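Sensory transduction histidine kinase, putative (Borrelia burgdorferi, PDB 5BWJ) probably senses small molecules through this periplasmic Venus flytrap domain and passes the signal to a histidine kinase that phosphorylates itself from ATP. Local coordinates at residues Phe8-Val13 with Glu61-Leu67; Gln15-Tyr21 with Lys160-Ile165. All blocks are in the same frame, centred on the assembly; numbering follows the deposited sequence.

Contact 1 (Phe8-Val13 with Glu61-Leu67)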
ATOM      1  N   PHE B   8      20.086 -16.087  10.900  1.00 46.97           N
ATOM      2  CA  PHE B   8      20.247 -15.039   9.893  1.00 45.93           C
ATOM      3  C   PHE B   8      19.774 -13.686  10.409  1.00 44.92           C
ATOM      4  O   PHE B   8      18.780 -13.591  11.127  1.00 48.35           O
ATOM      5  CB  PHE B   8      19.485 -15.403   8.616  1.00 44.57           C
ATOM      6  CG  PHE B   8      19.991 -16.648   7.945  1.00 46.57           C
ATOM      7  CD1 PHE B   8      21.196 -16.641   7.261  1.00 47.81           C
ATOM      8  CD2 PHE B   8      19.262 -17.824   7.997  1.00 48.09           C
ATOM      9  CE1 PHE B   8      21.667 -17.786   6.645  1.00 49.24           C
ATOM     10  CE2 PHE B   8      19.726 -18.973   7.380  1.00 49.22           C
ATOM     11  CZ  PHE B   8      20.930 -18.952   6.704  1.00 49.88           C
ATOM     12  N   LYS B   9      20.499 -12.640  10.027  1.00 42.33           N
ATOM     13  CA  LYS B   9      20.192 -11.282  10.454  1.00 42.34           C
ATOM     14  C   LYS B   9      19.453 -10.521   9.359  1.00 39.15           C
ATOM     15  O   LYS B   9      19.910 -10.456   8.217  1.00 39.62           O
ATOM     16  CB  LYS B   9      21.479 -10.549  10.835  1.00 50.29           C
ATOM     17  CG  LYS B   9      21.271  -9.178  11.449  1.00 59.35           C
ATOM     18  CD  LYS B   9      22.588  -8.615  11.961  1.00 70.28           C
ATOM     19  CE  LYS B   9      22.395  -7.301  12.697  1.00 78.42           C
ATOM     20  NZ  LYS B   9      23.674  -6.795  13.269  1.00 84.19           N
ATOM     21  N   PHE B  10      18.301  -9.961   9.715  1.00 36.83           N
ATOM     22  CA  PHE B  10      17.540  -9.103   8.817  1.00 36.94           C
ATOM     23  C   PHE B  10      17.640  -7.652   9.271  1.00 38.95           C
ATOM     24  O   PHE B  10      17.340  -7.330  10.421  1.00 41.84           O
ATOM     25  CB  PHE B  10      16.074  -9.541   8.761  1.00 36.41           C
ATOM     26  CG  PHE B  10      15.844 -10.791   7.956  1.00 37.16           C
ATOM     27  CD1 PHE B  10      15.429 -10.715   6.638  1.00 37.53           C
ATOM     28  CD2 PHE B  10      16.043 -12.040   8.519  1.00 37.08           C
ATOM     29  CE1 PHE B  10      15.215 -11.864   5.892  1.00 37.55           C
ATOM     30  CE2 PHE B  10      15.833 -13.191   7.781  1.00 37.37           C
ATOM     31  CZ  PHE B  10      15.415 -13.102   6.463  1.00 37.39           C
ATOM     32  N   LYS B  11      18.080  -6.782   8.367  1.00 38.70           N
ATOM     33  CA  LYS B  11      18.156  -5.352   8.654  1.00 42.07           C
ATOM     34  C   LYS B  11      17.006  -4.607   7.989  1.00 39.40           C
ATOM     35  O   LYS B  11      16.927  -4.534   6.760  1.00 37.77           O
ATOM     36  CB  LYS B  11      19.495  -4.775   8.192  1.00 49.83           C
ATOM     37  CG  LYS B  11      20.643  -5.052   9.151  1.00 58.04           C
ATOM     38  CD  LYS B  11      21.867  -4.225   8.798  1.00 65.77           C
ATOM     39  CE  LYS B  11      23.009  -4.473   9.763  1.00 71.05           C
ATOM     40  NZ  LYS B  11      22.668  -4.096  11.163  1.00 73.65           N
ATOM     41  N   LEU B  12      16.115  -4.062   8.810  1.00 41.35           N
ATOM     42  CA  LEU B  12      14.977  -3.295   8.319  1.00 41.86           C
ATOM     43  C   LEU B  12      15.358  -1.824   8.204  1.00 39.78           C
ATOM     44  O   LEU B  12      15.569  -1.143   9.209  1.00 41.17           O
ATOM     45  CB  LEU B  12      13.770  -3.472   9.245  1.00 43.05           C
ATOM     46  CG  LEU B  12      13.378  -4.927   9.531  1.00 43.63           C
ATOM     47  CD1 LEU B  12      12.153  -5.000  10.427  1.00 44.53           C
ATOM     48  CD2 LEU B  12      13.135  -5.697   8.247  1.00 42.48           C
ATOM     49  N   VAL B  13      15.452  -1.341   6.970  1.00 36.07           N
ATOM     50  CA  VAL B  13      15.938   0.008   6.710  1.00 35.49           C
ATOM     51  C   VAL B  13      14.798   1.023   6.698  1.00 34.31           C
ATOM     52  O   VAL B  13      13.781   0.820   6.033  1.00 34.56           O
ATOM     53  CB  VAL B  13      16.692   0.082   5.366  1.00 37.55           C
ATOM     54  CG1 VAL B  13      17.308   1.464   5.169  1.00 39.86           C
ATOM     55  CG2 VAL B  13      17.771  -0.988   5.303  1.00 38.67           C
ATOM     56  N   GLU B  61      26.753  -4.747   6.528  1.00 51.77           N
ATOM     57  CA  GLU B  61      27.128  -6.093   6.947  1.00 51.96           C
ATOM     58  C   GLU B  61      26.807  -7.092   5.841  1.00 51.10           C
ATOM     59  O   GLU B  61      25.660  -7.209   5.410  1.00 51.79           O
ATOM     60  CB  GLU B  61      26.405  -6.474   8.239  1.00 53.58           C
ATOM     61  CG  GLU B  61      26.567  -5.453   9.351  1.00 60.48           C
ATOM     62  CD  GLU B  61      26.301  -6.038  10.722  1.00 67.30           C
ATOM     63  OE1 GLU B  61      27.176  -6.765  11.237  1.00 73.31           O
ATOM     64  OE2 GLU B  61      25.220  -5.770  11.287  1.00 66.73           O
ATOM     65  N   ASP B  62      27.829  -7.812   5.388  1.00 51.66           N
ATOM     66  CA  ASP B  62      27.689  -8.705   4.242  1.00 53.85           C
ATOM     67  C   ASP B  62      26.774  -9.897   4.524  1.00 51.11           C
ATOM     68  O   ASP B  62      26.155 -10.435   3.606  1.00 50.26           O
ATOM     69  CB  ASP B  62      29.065  -9.208   3.801  1.00 61.22           C
ATOM     70  CG  ASP B  62      29.967  -8.088   3.316  1.00 67.99           C
ATOM     71  OD1 ASP B  62      31.162  -8.085   3.678  1.00 70.60           O
ATOM     72  OD2 ASP B  62      29.480  -7.211   2.571  1.00 70.39           O
ATOM     73  N   GLU B  63      26.687 -10.304   5.786  1.00 50.38           N
ATOM     74  CA  GLU B  63      25.900 -11.480   6.152  1.00 51.74           C
ATOM     75  C   GLU B  63      24.417 -11.154   6.333  1.00 46.08           C
ATOM     76  O   GLU B  63      23.587 -12.056   6.440  1.00 45.11           O
ATOM     77  CB  GLU B  63      26.454 -12.119   7.435  1.00 57.87           C
ATOM     78  CG  GLU B  63      26.186 -11.355   8.738  1.00 62.96           C
ATOM     79  CD  GLU B  63      27.084 -10.145   8.927  1.00 68.73           C
ATOM     80  OE1 GLU B  63      27.917  -9.865   8.041  1.00 72.23           O
ATOM     81  OE2 GLU B  63      26.956  -9.474   9.974  1.00 69.75           O
ATOM     82  N   ALA B  64      24.089  -9.865   6.357  1.00 43.63           N
ATOM     83  CA  ALA B  64      22.732  -9.424   6.660  1.00 40.76           C
ATOM     84  C   ALA B  64      21.857  -9.351   5.413  1.00 43.66           C
ATOM     85  O   ALA B  64      22.336  -9.064   4.317  1.00 42.18           O
ATOM     86  CB  ALA B  64      22.767  -8.071   7.351  1.00 40.37           C
ATOM     87  N   ILE B  65      20.568  -9.614   5.602  1.00 44.24           N
ATOM     88  CA  ILE B  65      19.580  -9.507   4.536  1.00 47.65           C
ATOM     89  C   ILE B  65      18.827  -8.191   4.708  1.00 45.50           C
ATOM     90  O   ILE B  65      18.245  -7.936   5.762  1.00 44.75           O
ATOM     91  CB  ILE B  65      18.599 -10.693   4.553  1.00 50.02           C
ATOM     92  CG1 ILE B  65      19.374 -12.017   4.520  1.00 52.85           C
ATOM     93  CG2 ILE B  65      17.634 -10.606   3.374  1.00 51.31           C
ATOM     94  CD1 ILE B  65      18.524 -13.236   4.796  1.00 54.45           C
ATOM     95  N   TYR B  66      18.841  -7.359   3.670  1.00 42.95           N
ATOM     96  CA  TYR B  66      18.327  -5.995   3.769  1.00 41.27           C
ATOM     97  C   TYR B  66      16.934  -5.824   3.169  1.00 40.20           C
ATOM     98  O   TYR B  66      16.689  -6.193   2.019  1.00 40.67           O
ATOM     99  CB  TYR B  66      19.297  -5.028   3.090  1.00 44.16           C
ATOM    100  CG  TYR B  66      20.575  -4.810   3.867  1.00 48.09           C
ATOM    101  CD1 TYR B  66      21.604  -5.740   3.824  1.00 50.77           C
ATOM    102  CD2 TYR B  66      20.750  -3.674   4.644  1.00 49.42           C
ATOM    103  CE1 TYR B  66      22.773  -5.544   4.534  1.00 53.93           C
ATOM    104  CE2 TYR B  66      21.913  -3.469   5.356  1.00 52.05           C
ATOM    105  CZ  TYR B  66      22.921  -4.405   5.299  1.00 54.57           C
ATOM    106  OH  TYR B  66      24.080  -4.200   6.011  1.00 56.77           O
ATOM    107  N   LEU B  67      16.036  -5.257   3.969  1.00 40.89           N
ATOM    108  CA  LEU B  67      14.691  -4.903   3.527  1.00 41.97           C
ATOM    109  C   LEU B  67      14.514  -3.389   3.600  1.00 42.79           C
ATOM    110  O   LEU B  67      15.108  -2.731   4.455  1.00 42.59           O
ATOM    111  CB  LEU B  67      13.632  -5.600   4.385  1.00 41.25           C
ATOM    112  CG  LEU B  67      13.733  -7.122   4.524  1.00 43.16           C
ATOM    113  CD1 LEU B  67      12.543  -7.667   5.301  1.00 41.94           C
ATOM    114  CD2 LEU B  67      13.826  -7.793   3.169  1.00 46.84           C
TER
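Strands 8-13 and 65-67 run parallel, 4.7 Å apart, and are laced by four backbone hydrogen bonds: Ile65 N to Lys9 O, Lys11 N to Ile65 O, Leu67 N to Lys11 O and Val13 N to Leu67 O. On one face of the sheet Phe10, Leu12, Ile65 and Leu67 pack together. Ile65 and Phe10 lie side by side, and Ile65 CD1 sits over a face of the Phe10 ring in a CH-pi contact, 3.5 Å from CZ of Phe10. Further along, Leu12 CD2 meets Leu67 CD1 at 3.6 Å. Helix 32-42 packs on Phe10, Leu12 and Leu67, strand 184-192 on Ile65 and Leu67. On the other face, Lys11 runs alongside Tyr66, its CB over the ring. Both CE and NZ of Lys11 lie close to Glu61 OE2, NZ in a salt bridge (3.1 Å). Lys9 NZ completes the network with a second salt bridge, hydrogen-bonded to the syn lone pair of Glu61 OE2 at 2.7 Å. Glu61 opens a type I turn; its backbone N-H donates to Tyr66 OH, which ties the start of the turn to the strand. Both lysines also pair with Glu50 on strand 45-52, so two carboxylates probably balance the two ammonium groups.

Contact 2 (Gln15-Tyr21 with Lys160-Ile165)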
ATOM      1  N   GLN B  15      11.616   3.075   7.114  1.00 34.60           N
ATOM      2  CA  GLN B  15      10.258   2.628   7.404  1.00 32.65           C
ATOM      3  C   GLN B  15       9.564   2.222   6.112  1.00 30.95           C
ATOM      4  O   GLN B  15       9.884   2.730   5.035  1.00 30.62           O
ATOM      5  CB  GLN B  15       9.465   3.725   8.115  1.00 33.08           C
ATOM      6  CG  GLN B  15      10.097   4.201   9.416  1.00 34.79           C
ATOM      7  CD  GLN B  15       9.219   5.188  10.157  1.00 33.17           C
ATOM      8  OE1 GLN B  15       8.087   4.874  10.529  1.00 31.81           O
ATOM      9  NE2 GLN B  15       9.733   6.394  10.368  1.00 33.36           N
ATOM     10  N   PHE B  16       8.609   1.306   6.232  1.00 30.38           N
ATOM     11  CA  PHE B  16       7.980   0.682   5.073  1.00 29.36           C
ATOM     12  C   PHE B  16       6.577   0.214   5.447  1.00 27.94           C
ATOM     13  O   PHE B  16       6.365  -0.958   5.749  1.00 28.88           O
ATOM     14  CB  PHE B  16       8.843  -0.490   4.583  1.00 32.98           C
ATOM     15  CG  PHE B  16       8.375  -1.121   3.297  1.00 37.43           C
ATOM     16  CD1 PHE B  16       9.017  -2.248   2.808  1.00 38.77           C
ATOM     17  CD2 PHE B  16       7.317  -0.594   2.570  1.00 40.20           C
ATOM     18  CE1 PHE B  16       8.605  -2.842   1.631  1.00 39.65           C
ATOM     19  CE2 PHE B  16       6.905  -1.186   1.391  1.00 41.09           C
ATOM     20  CZ  PHE B  16       7.550  -2.311   0.922  1.00 40.24           C
ATOM     21  N   PHE B  17       5.622   1.139   5.434  1.00 27.43           N
ATOM     22  CA  PHE B  17       4.248   0.821   5.808  1.00 28.95           C
ATOM     23  C   PHE B  17       3.644  -0.154   4.802  1.00 30.22           C
ATOM     24  O   PHE B  17       3.807   0.031   3.598  1.00 31.18           O
ATOM     25  CB  PHE B  17       3.401   2.096   5.879  1.00 30.13           C
ATOM     26  CG  PHE B  17       2.006   1.873   6.401  1.00 30.97           C
ATOM     27  CD1 PHE B  17       1.709   2.108   7.734  1.00 32.75           C
ATOM     28  CD2 PHE B  17       0.993   1.430   5.563  1.00 31.84           C
ATOM     29  CE1 PHE B  17       0.431   1.905   8.222  1.00 33.65           C
ATOM     30  CE2 PHE B  17      -0.288   1.224   6.046  1.00 32.10           C
ATOM     31  CZ  PHE B  17      -0.569   1.464   7.379  1.00 33.27           C
ATOM     32  N   PRO B  18       2.933  -1.191   5.281  1.00 31.25           N
ATOM     33  CA  PRO B  18       2.634  -1.599   6.659  1.00 31.13           C
ATOM     34  C   PRO B  18       3.562  -2.696   7.187  1.00 30.22           C
ATOM     35  O   PRO B  18       3.264  -3.304   8.215  1.00 30.39           O
ATOM     36  CB  PRO B  18       1.207  -2.125   6.544  1.00 30.35           C
ATOM     37  CG  PRO B  18       1.202  -2.788   5.198  1.00 30.90           C
ATOM     38  CD  PRO B  18       2.137  -1.977   4.318  1.00 32.22           C
ATOM     39  N   PHE B  19       4.661  -2.953   6.488  1.00 29.88           N
ATOM     40  CA  PHE B  19       5.572  -4.030   6.872  1.00 30.05           C
ATOM     41  C   PHE B  19       6.304  -3.716   8.173  1.00 27.56           C
ATOM     42  O   PHE B  19       6.419  -4.573   9.047  1.00 27.66           O
ATOM     43  CB  PHE B  19       6.570  -4.302   5.746  1.00 31.14           C
ATOM     44  CG  PHE B  19       5.933  -4.880   4.517  1.00 32.55           C
ATOM     45  CD1 PHE B  19       5.824  -6.252   4.359  1.00 33.39           C
ATOM     46  CD2 PHE B  19       5.421  -4.053   3.531  1.00 33.00           C
ATOM     47  CE1 PHE B  19       5.229  -6.787   3.234  1.00 34.46           C
ATOM     48  CE2 PHE B  19       4.824  -4.582   2.405  1.00 35.07           C
ATOM     49  CZ  PHE B  19       4.727  -5.951   2.256  1.00 35.70           C
ATOM     50  N   TYR B  20       6.796  -2.490   8.302  1.00 26.32           N
ATOM     51  CA  TYR B  20       7.357  -2.033   9.565  1.00 28.17           C
ATOM     52  C   TYR B  20       7.407  -0.513   9.592  1.00 30.44           C
ATOM     53  O   TYR B  20       7.806   0.123   8.616  1.00 32.15           O
ATOM     54  CB  TYR B  20       8.753  -2.626   9.800  1.00 29.79           C
ATOM     55  CG  TYR B  20       9.742  -2.357   8.692  1.00 32.69           C
ATOM     56  CD1 TYR B  20      10.543  -1.224   8.711  1.00 33.95           C
ATOM     57  CD2 TYR B  20       9.882  -3.241   7.630  1.00 33.34           C
ATOM     58  CE1 TYR B  20      11.450  -0.974   7.701  1.00 35.11           C
ATOM     59  CE2 TYR B  20      10.784  -3.000   6.614  1.00 34.39           C
ATOM     60  CZ  TYR B  20      11.565  -1.866   6.654  1.00 34.55           C
ATOM     61  OH  TYR B  20      12.467  -1.626   5.646  1.00 34.95           O
ATOM     62  N   TYR B  21       6.984   0.064  10.713  1.00 31.87           N
ATOM     63  CA  TYR B  21       6.941   1.512  10.862  1.00 32.38           C
ATOM     64  C   TYR B  21       6.845   1.896  12.332  1.00 33.42           C
ATOM     65  O   TYR B  21       6.412   1.098  13.161  1.00 35.95           O
ATOM     66  CB  TYR B  21       5.761   2.097  10.084  1.00 31.98           C
ATOM     67  CG  TYR B  21       4.419   1.516  10.470  1.00 33.26           C
ATOM     68  CD1 TYR B  21       3.966   0.327   9.909  1.00 33.37           C
ATOM     69  CD2 TYR B  21       3.601   2.157  11.390  1.00 35.00           C
ATOM     70  CE1 TYR B  21       2.740  -0.205  10.255  1.00 33.37           C
ATOM     71  CE2 TYR B  21       2.372   1.631  11.743  1.00 35.61           C
ATOM     72  CZ  TYR B  21       1.946   0.449  11.173  1.00 34.87           C
ATOM     73  OH  TYR B  21       0.724  -0.077  11.522  1.00 34.91           O
ATOM     74  N   LYS B 160       2.660   5.458   0.651  1.00 32.97           N
ATOM     75  CA  LYS B 160       2.063   5.082   1.930  1.00 33.20           C
ATOM     76  C   LYS B 160       2.892   5.544   3.127  1.00 32.57           C
ATOM     77  O   LYS B 160       2.344   6.053   4.103  1.00 32.84           O
ATOM     78  CB  LYS B 160       1.865   3.564   1.992  1.00 35.33           C
ATOM     79  CG  LYS B 160       0.768   3.050   1.072  1.00 37.39           C
ATOM     80  CD  LYS B 160       0.668   1.534   1.093  1.00 39.80           C
ATOM     81  CE  LYS B 160      -0.385   1.040   0.111  1.00 43.55           C
ATOM     82  NZ  LYS B 160      -0.398  -0.445  -0.002  1.00 47.74           N
ATOM     83  N   THR B 161       4.209   5.378   3.049  1.00 32.18           N
ATOM     84  CA  THR B 161       5.072   5.602   4.209  1.00 32.51           C
ATOM     85  C   THR B 161       5.248   7.081   4.544  1.00 33.30           C
ATOM     86  O   THR B 161       5.110   7.480   5.703  1.00 34.50           O
ATOM     87  CB  THR B 161       6.467   4.980   3.998  1.00 32.29           C
ATOM     88  OG1 THR B 161       6.331   3.585   3.711  1.00 31.94           O
ATOM     89  CG2 THR B 161       7.332   5.150   5.250  1.00 32.55           C
ATOM     90  N   LEU B 162       5.571   7.891   3.541  1.00 34.14           N
ATOM     91  CA  LEU B 162       5.781   9.316   3.773  1.00 35.48           C
ATOM     92  C   LEU B 162       4.493   9.961   4.257  1.00 35.85           C
ATOM     93  O   LEU B 162       4.507  10.838   5.124  1.00 36.96           O
ATOM     94  CB  LEU B 162       6.275  10.006   2.502  1.00 36.47           C
ATOM     95  CG  LEU B 162       7.626   9.538   1.961  1.00 36.80           C
ATOM     96  CD1 LEU B 162       8.022  10.382   0.764  1.00 36.35           C
ATOM     97  CD2 LEU B 162       8.711   9.587   3.036  1.00 39.12           C
ATOM     98  N   HIS B 163       3.379   9.507   3.697  1.00 33.67           N
ATOM     99  CA  HIS B 163       2.075  10.022   4.068  1.00 33.93           C
ATOM    100  C   HIS B 163       1.710   9.626   5.493  1.00 34.18           C
ATOM    101  O   HIS B 163       1.163  10.430   6.249  1.00 35.45           O
ATOM    102  CB  HIS B 163       1.011   9.516   3.099  1.00 34.97           C
ATOM    103  CG  HIS B 163      -0.334  10.126   3.321  1.00 38.92           C
ATOM    104  ND1 HIS B 163      -0.736  11.281   2.688  1.00 42.67           N
ATOM    105  CD2 HIS B 163      -1.359   9.757   4.123  1.00 40.33           C
ATOM    106  CE1 HIS B 163      -1.958  11.592   3.082  1.00 43.78           C
ATOM    107  NE2 HIS B 163      -2.357  10.684   3.954  1.00 42.71           N
ATOM    108  N   TYR B 164       2.007   8.381   5.855  1.00 33.74           N
ATOM    109  CA  TYR B 164       1.726   7.894   7.197  1.00 34.06           C
ATOM    110  C   TYR B 164       2.456   8.721   8.253  1.00 34.81           C
ATOM    111  O   TYR B 164       1.849   9.177   9.221  1.00 35.57           O
ATOM    112  CB  TYR B 164       2.123   6.424   7.344  1.00 33.53           C
ATOM    113  CG  TYR B 164       2.258   6.003   8.791  1.00 35.09           C
ATOM    114  CD1 TYR B 164       1.137   5.700   9.553  1.00 37.94           C
ATOM    115  CD2 TYR B 164       3.503   5.927   9.400  1.00 35.50           C
ATOM    116  CE1 TYR B 164       1.251   5.327  10.881  1.00 40.54           C
ATOM    117  CE2 TYR B 164       3.628   5.553  10.729  1.00 38.19           C
ATOM    118  CZ  TYR B 164       2.499   5.255  11.463  1.00 40.26           C
ATOM    119  OH  TYR B 164       2.615   4.880  12.783  1.00 41.86           O
ATOM    120  N   ILE B 165       3.759   8.900   8.061  1.00 34.76           N
ATOM    121  CA  ILE B 165       4.590   9.602   9.035  1.00 35.58           C
ATOM    122  C   ILE B 165       4.095  11.028   9.237  1.00 36.57           C
ATOM    123  O   ILE B 165       3.889  11.461  10.369  1.00 37.49           O
ATOM    124  CB  ILE B 165       6.071   9.625   8.602  1.00 35.46           C
ATOM    125  CG1 ILE B 165       6.619   8.199   8.535  1.00 34.64           C
ATOM    126  CG2 ILE B 165       6.912  10.444   9.586  1.00 36.49           C
ATOM    127  CD1 ILE B 165       7.959   8.086   7.842  1.00 34.47           C
TER
HETATM  128  O   HOH W   1       9.147   3.488   2.298  1.00 49.81           O
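The ring of Tyr164 is met by two aromatic residues of the loop 15-21. Tyr21 presents its edge to the Tyr164 face, with centroids 4.8 Å apart and planes at 71°, and its CD2 lies 3.3 Å from Tyr164 CZ. Phe17 is turned much less, at 30° to Tyr164, but is slid aside so that the rings barely overlap; its CD1 stands over one face of Tyr164, toward the rim. The same CD1 is centred over a face of Tyr21, which closes the three rings into a cluster. Next to the rings, Thr161 turns OG1 away from its own carbonyl carbon (chi1 -56°) to accept the N-H of Phe17, 3.1 Å from Phe17 N to Thr161 OG1. A water donates one hydrogen to this hydroxyl and one to the Gln15 carbonyl. Thr161 CG2 packs on Gln15 CB at 3.8 Å. NE2 of the Gln15 amide lies against Ile165 CD1 (3.5 Å), a van der Waals contact, and its OE1 accepts from Lys22 N. Tyr164 OH is bonded to Lys22 O, and His163 of the second subunit meets Phe17 edge-to-face. An aromatic cluster and one buried, water-assisted hydroxyl thus join helix 161-169 to the loop at the dimer interface.

How the contacts relate
The segments of the two contacts alternate along the chain: 8-13, 15-21, 61-67, 160-165. Strand 8-13 of contact 1 leads straight into loop 15-21 of contact 2, and the contact centres are 19 Å apart. Tyr20 joins them. Its hydroxyl probably hydrogen-bonds to Val13 O (Tyr20 OH to Val13 O 2.8 Å), and its ring packs on Leu12, with Tyr20 CE1 3.7 Å from Leu12 CB. Tyr20 thus ties the loop back to the end of strand 8-13. Glu29, a magnesium-binding residue that holds no metal in this chain, lies about 4 Å from the side chain of Tyr21 and about 10 Å from that of Leu12. A bound nitrate, probably from the crystallisation liquor, is about 4 Å from the side chain of Tyr164.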